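Local coordinates for IroE-like serine hydrolase (Shewanella oneidensis, PDB 3GFF), which probably hydrolyses ester bonds, as a putative serine hydrolase of the esterase D family with an alpha/beta-hydrolase fold, at residues 53-65 / 248-260. Residues are numbered along the deposited sequence; the frame is centred on the assembly and turned at random.
Sequences DQFDHMASLLQFL and QSVSHIGLYDGIR
The imidazoles of His57 and His252 meet rim to rim, their planes turned 33° apart and neither lying over the other. A hydrogen bond joins His57 ND1 to His252 ND1 at 2.7 Å, and either nitrogen could donate it. Selenomethionine Met58 lays its CG over one face of the His57 ring, toward the rim; Leu61 CD2 sits over one face of the His252 ring, a CH-pi contact 4.0 Å from the centroid. At the other nitrogen of His57, NE2 donates almost straight (176°) to Gln54 OE1, 2.6 Å away and in the ring plane, so bonds at both nitrogens fix the ring's rotation. The same Gln54 OE1 accepts a second hydrogen bond, from Ser251 OG, at 3.0 Å. Gln54 NE2 gives to a water that in turn donates to Gln248 O and OE1, bridging the start of the contact. The segments 53-65 and 250-260 run roughly parallel, on helices 51-65 and 250-263, beside the mixed sheet of an alpha/beta-hydrolase fold; the C-terminal one begins shortly after His247, the probable histidine of a Ser-His-Asp triad with Ser145 and Asp169. Further along, the contact turns apolar. Leu255, its CG anti to the backbone N (chi1 177°), drives CD2 tightly against Met58 CB and CG, Leu255 CD2 lying 3.5 Å from Met58 CG, and also touches Leu62. Leu61 CD1 comes to the edge of the Tyr256 ring, 3.5 Å from Tyr256 CD2, while Arg260 CD lies over one face of that ring, toward the rim. Leu65 spreads its two methyls, CD1 reaching Ile259 CG2 at 3.7 Å and CD2 approaching Tyr256 CE2. His252 NE2 is hydrogen-bonded to His252 NE2 of the second subunit, and Tyr256 OH to Glu245 OE2 of that subunit. Arg260 NH1 is held by Gln72 of its own chain.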
# COMPACT_ATOMS: atom_id res chain seq x y z
N ASP A 53 -7.44 14.10 -1.50
CA ASP A 53 -7.91 12.73 -1.23
C ASP A 53 -6.86 11.61 -1.35
O ASP A 53 -6.92 10.64 -0.59
CB ASP A 53 -9.08 12.42 -2.19
CG ASP A 53 -10.32 13.28 -1.91
OD1 ASP A 53 -10.42 13.86 -0.82
OD2 ASP A 53 -11.21 13.36 -2.76
N GLN A 54 -5.90 11.74 -2.27
CA GLN A 54 -4.92 10.67 -2.55
C GLN A 54 -3.50 10.85 -1.95
O GLN A 54 -2.76 9.87 -1.83
CB GLN A 54 -4.78 10.51 -4.07
CG GLN A 54 -6.10 10.21 -4.86
CD GLN A 54 -6.66 8.83 -4.61
OE1 GLN A 54 -5.98 7.93 -4.11
NE2 GLN A 54 -7.93 8.66 -4.94
N PHE A 55 -3.14 12.06 -1.54
CA PHE A 55 -1.76 12.34 -1.11
C PHE A 55 -1.28 11.50 0.06
O PHE A 55 -0.21 10.89 -0.02
CB PHE A 55 -1.54 13.82 -0.76
CG PHE A 55 -0.11 14.13 -0.41
CD1 PHE A 55 0.83 14.36 -1.42
CD2 PHE A 55 0.30 14.15 0.91
CE1 PHE A 55 2.15 14.63 -1.12
CE2 PHE A 55 1.63 14.42 1.23
CZ PHE A 55 2.56 14.66 0.21
N ASP A 56 -2.07 11.49 1.12
CA ASP A 56 -1.73 10.74 2.34
C ASP A 56 -1.33 9.26 2.15
O ASP A 56 -0.27 8.86 2.61
CB ASP A 56 -2.86 10.85 3.36
CG ASP A 56 -2.90 12.19 4.08
OD1 ASP A 56 -2.29 13.20 3.62
OD2 ASP A 56 -3.53 12.22 5.16
N HIS A 57 -2.16 8.44 1.49
CA HIS A 57 -1.82 7.02 1.33
C HIS A 57 -0.75 6.82 0.28
O HIS A 57 0.05 5.90 0.40
CB HIS A 57 -3.04 6.11 1.05
CG HIS A 57 -3.57 6.19 -0.35
ND1 HIS A 57 -3.25 5.28 -1.33
CD2 HIS A 57 -4.43 7.06 -0.92
CE1 HIS A 57 -3.85 5.61 -2.46
NE2 HIS A 57 -4.58 6.69 -2.24
N MSE A 58 -0.74 7.66 -0.76
CA MSE A 58 0.27 7.57 -1.83
C MSE A 58 1.64 8.00 -1.32
O MSE A 58 2.62 7.26 -1.45
CB MSE A 58 -0.12 8.42 -3.04
CG MSE A 58 -1.28 7.85 -3.86
SE MSE A 58 -1.53 8.78 -5.48
CE MSE A 58 -2.86 7.56 -6.27
N ALA A 59 1.70 9.19 -0.71
CA ALA A 59 2.96 9.65 -0.11
C ALA A 59 3.52 8.64 0.97
O ALA A 59 4.73 8.37 0.97
CB ALA A 59 2.79 11.08 0.47
N SER A 60 2.68 8.06 1.84
CA SER A 60 3.21 7.07 2.82
C SER A 60 3.74 5.79 2.12
O SER A 60 4.73 5.19 2.56
CB SER A 60 2.20 6.72 3.92
OG SER A 60 1.01 6.14 3.44
N LEU A 61 3.09 5.38 1.04
CA LEU A 61 3.55 4.22 0.29
C LEU A 61 4.89 4.58 -0.37
O LEU A 61 5.87 3.87 -0.21
CB LEU A 61 2.47 3.78 -0.71
CG LEU A 61 2.89 2.71 -1.72
CD1 LEU A 61 3.36 1.44 -0.95
CD2 LEU A 61 1.78 2.43 -2.76
N LEU A 62 4.93 5.70 -1.07
CA LEU A 62 6.17 6.13 -1.74
C LEU A 62 7.40 6.23 -0.81
O LEU A 62 8.49 5.74 -1.15
CB LEU A 62 5.95 7.42 -2.54
CG LEU A 62 5.07 7.26 -3.77
CD1 LEU A 62 4.69 8.60 -4.30
CD2 LEU A 62 5.76 6.45 -4.85
N GLN A 63 7.23 6.88 0.34
CA GLN A 63 8.29 6.97 1.33
C GLN A 63 8.61 5.58 1.89
O GLN A 63 9.75 5.30 2.15
CB GLN A 63 7.86 7.90 2.47
CG GLN A 63 7.80 9.40 2.08
CD GLN A 63 9.13 10.15 2.24
OE1 GLN A 63 9.93 9.86 3.16
NE2 GLN A 63 9.36 11.15 1.38
N PHE A 64 7.61 4.73 2.09
CA PHE A 64 7.86 3.37 2.58
C PHE A 64 8.71 2.58 1.57
O PHE A 64 9.71 1.99 1.92
CB PHE A 64 6.55 2.61 2.89
CG PHE A 64 6.77 1.15 3.25
CD1 PHE A 64 7.01 0.76 4.56
CD2 PHE A 64 6.73 0.17 2.26
CE1 PHE A 64 7.21 -0.55 4.88
CE2 PHE A 64 6.94 -1.15 2.56
CZ PHE A 64 7.18 -1.51 3.88
N LEU A 65 8.33 2.61 0.31
CA LEU A 65 9.06 1.89 -0.74
C LEU A 65 10.52 2.32 -0.93
O LEU A 65 11.29 1.59 -1.56
CB LEU A 65 8.32 1.98 -2.07
CG LEU A 65 7.04 1.16 -2.27
CD1 LEU A 65 6.37 1.52 -3.55
CD2 LEU A 65 7.38 -0.29 -2.30
N GLN A 248 -12.17 3.01 -7.31
CA GLN A 248 -11.53 3.77 -6.24
C GLN A 248 -10.35 3.02 -5.57
O GLN A 248 -9.28 3.62 -5.40
CB GLN A 248 -12.59 4.30 -5.26
CG GLN A 248 -13.41 5.49 -5.86
CD GLN A 248 -12.56 6.75 -6.12
OE1 GLN A 248 -11.61 7.04 -5.40
NE2 GLN A 248 -12.92 7.49 -7.16
N SER A 249 -10.49 1.73 -5.24
CA SER A 249 -9.39 0.99 -4.53
C SER A 249 -8.10 0.77 -5.34
O SER A 249 -7.06 0.45 -4.77
CB SER A 249 -9.84 -0.39 -4.04
OG SER A 249 -9.78 -1.37 -5.07
N VAL A 250 -8.16 0.90 -6.65
CA VAL A 250 -6.99 0.59 -7.45
C VAL A 250 -5.92 1.70 -7.43
O VAL A 250 -4.80 1.46 -7.86
CB VAL A 250 -7.35 0.21 -8.91
CG1 VAL A 250 -7.57 1.50 -9.76
CG2 VAL A 250 -6.25 -0.68 -9.52
N SER A 251 -6.25 2.88 -6.88
CA SER A 251 -5.30 3.99 -6.82
C SER A 251 -4.04 3.56 -6.09
O SER A 251 -2.91 3.84 -6.55
CB SER A 251 -5.92 5.25 -6.17
OG SER A 251 -6.30 5.05 -4.80
N HIS A 252 -4.23 2.83 -5.00
CA HIS A 252 -3.11 2.40 -4.17
C HIS A 252 -2.19 1.33 -4.78
O HIS A 252 -0.97 1.58 -4.91
CB HIS A 252 -3.62 1.93 -2.83
CG HIS A 252 -2.55 1.79 -1.78
ND1 HIS A 252 -2.12 2.86 -1.02
CD2 HIS A 252 -1.86 0.71 -1.35
CE1 HIS A 252 -1.20 2.44 -0.16
NE2 HIS A 252 -1.04 1.14 -0.34
N ILE A 253 -2.75 0.15 -5.10
CA ILE A 253 -1.99 -0.97 -5.68
C ILE A 253 -1.50 -0.61 -7.08
O ILE A 253 -0.49 -1.15 -7.55
CB ILE A 253 -2.81 -2.36 -5.68
CG1 ILE A 253 -1.86 -3.57 -5.78
CG2 ILE A 253 -3.88 -2.43 -6.78
CD1 ILE A 253 -0.77 -3.68 -4.63
N GLY A 254 -2.24 0.29 -7.75
CA GLY A 254 -1.88 0.79 -9.09
C GLY A 254 -0.58 1.60 -9.04
O GLY A 254 0.29 1.44 -9.88
N LEU A 255 -0.46 2.48 -8.04
CA LEU A 255 0.78 3.23 -7.81
C LEU A 255 1.86 2.24 -7.31
O LEU A 255 2.99 2.27 -7.75
CB LEU A 255 0.56 4.32 -6.75
CG LEU A 255 1.78 5.18 -6.31
CD1 LEU A 255 2.31 6.11 -7.43
CD2 LEU A 255 1.44 6.02 -5.02
N TYR A 256 1.49 1.35 -6.40
CA TYR A 256 2.44 0.38 -5.91
C TYR A 256 3.16 -0.31 -7.08
O TYR A 256 4.39 -0.29 -7.19
CB TYR A 256 1.75 -0.63 -5.01
CG TYR A 256 2.70 -1.58 -4.32
CD1 TYR A 256 3.15 -2.74 -4.95
CD2 TYR A 256 3.16 -1.32 -3.03
CE1 TYR A 256 4.05 -3.63 -4.29
CE2 TYR A 256 4.04 -2.16 -2.39
CZ TYR A 256 4.50 -3.31 -3.02
OH TYR A 256 5.37 -4.16 -2.33
N ASP A 257 2.39 -0.86 -8.01
CA ASP A 257 2.99 -1.63 -9.09
C ASP A 257 3.55 -0.75 -10.16
O ASP A 257 4.54 -1.14 -10.84
CB ASP A 257 1.97 -2.55 -9.71
CG ASP A 257 1.58 -3.66 -8.82
OD1 ASP A 257 2.44 -4.13 -8.00
OD2 ASP A 257 0.41 -4.09 -9.00
N GLY A 258 2.91 0.41 -10.36
CA GLY A 258 3.34 1.35 -11.38
C GLY A 258 4.70 1.94 -11.09
O GLY A 258 5.54 1.97 -11.96
N ILE A 259 4.90 2.39 -9.86
CA ILE A 259 6.14 3.08 -9.44
C ILE A 259 7.29 2.10 -9.29
O ILE A 259 8.44 2.50 -9.51
CB ILE A 259 5.93 3.91 -8.12
CG1 ILE A 259 6.87 5.12 -8.10
CG2 ILE A 259 6.03 3.03 -6.89
CD1 ILE A 259 6.58 6.13 -9.28
N ARG A 260 6.97 0.86 -8.90
CA ARG A 260 7.93 -0.20 -8.81
C ARG A 260 8.41 -0.63 -10.20
O ARG A 260 9.59 -0.94 -10.39
CB ARG A 260 7.39 -1.40 -7.99
CG ARG A 260 7.48 -1.21 -6.47
CD ARG A 260 6.77 -2.28 -5.67
NE ARG A 260 7.23 -3.64 -6.01
CZ ARG A 260 8.29 -4.25 -5.48
NH1 ARG A 260 9.04 -3.68 -4.54
NH2 ARG A 260 8.62 -5.48 -5.90
O HOH W 1 -9.20 6.46 -4.29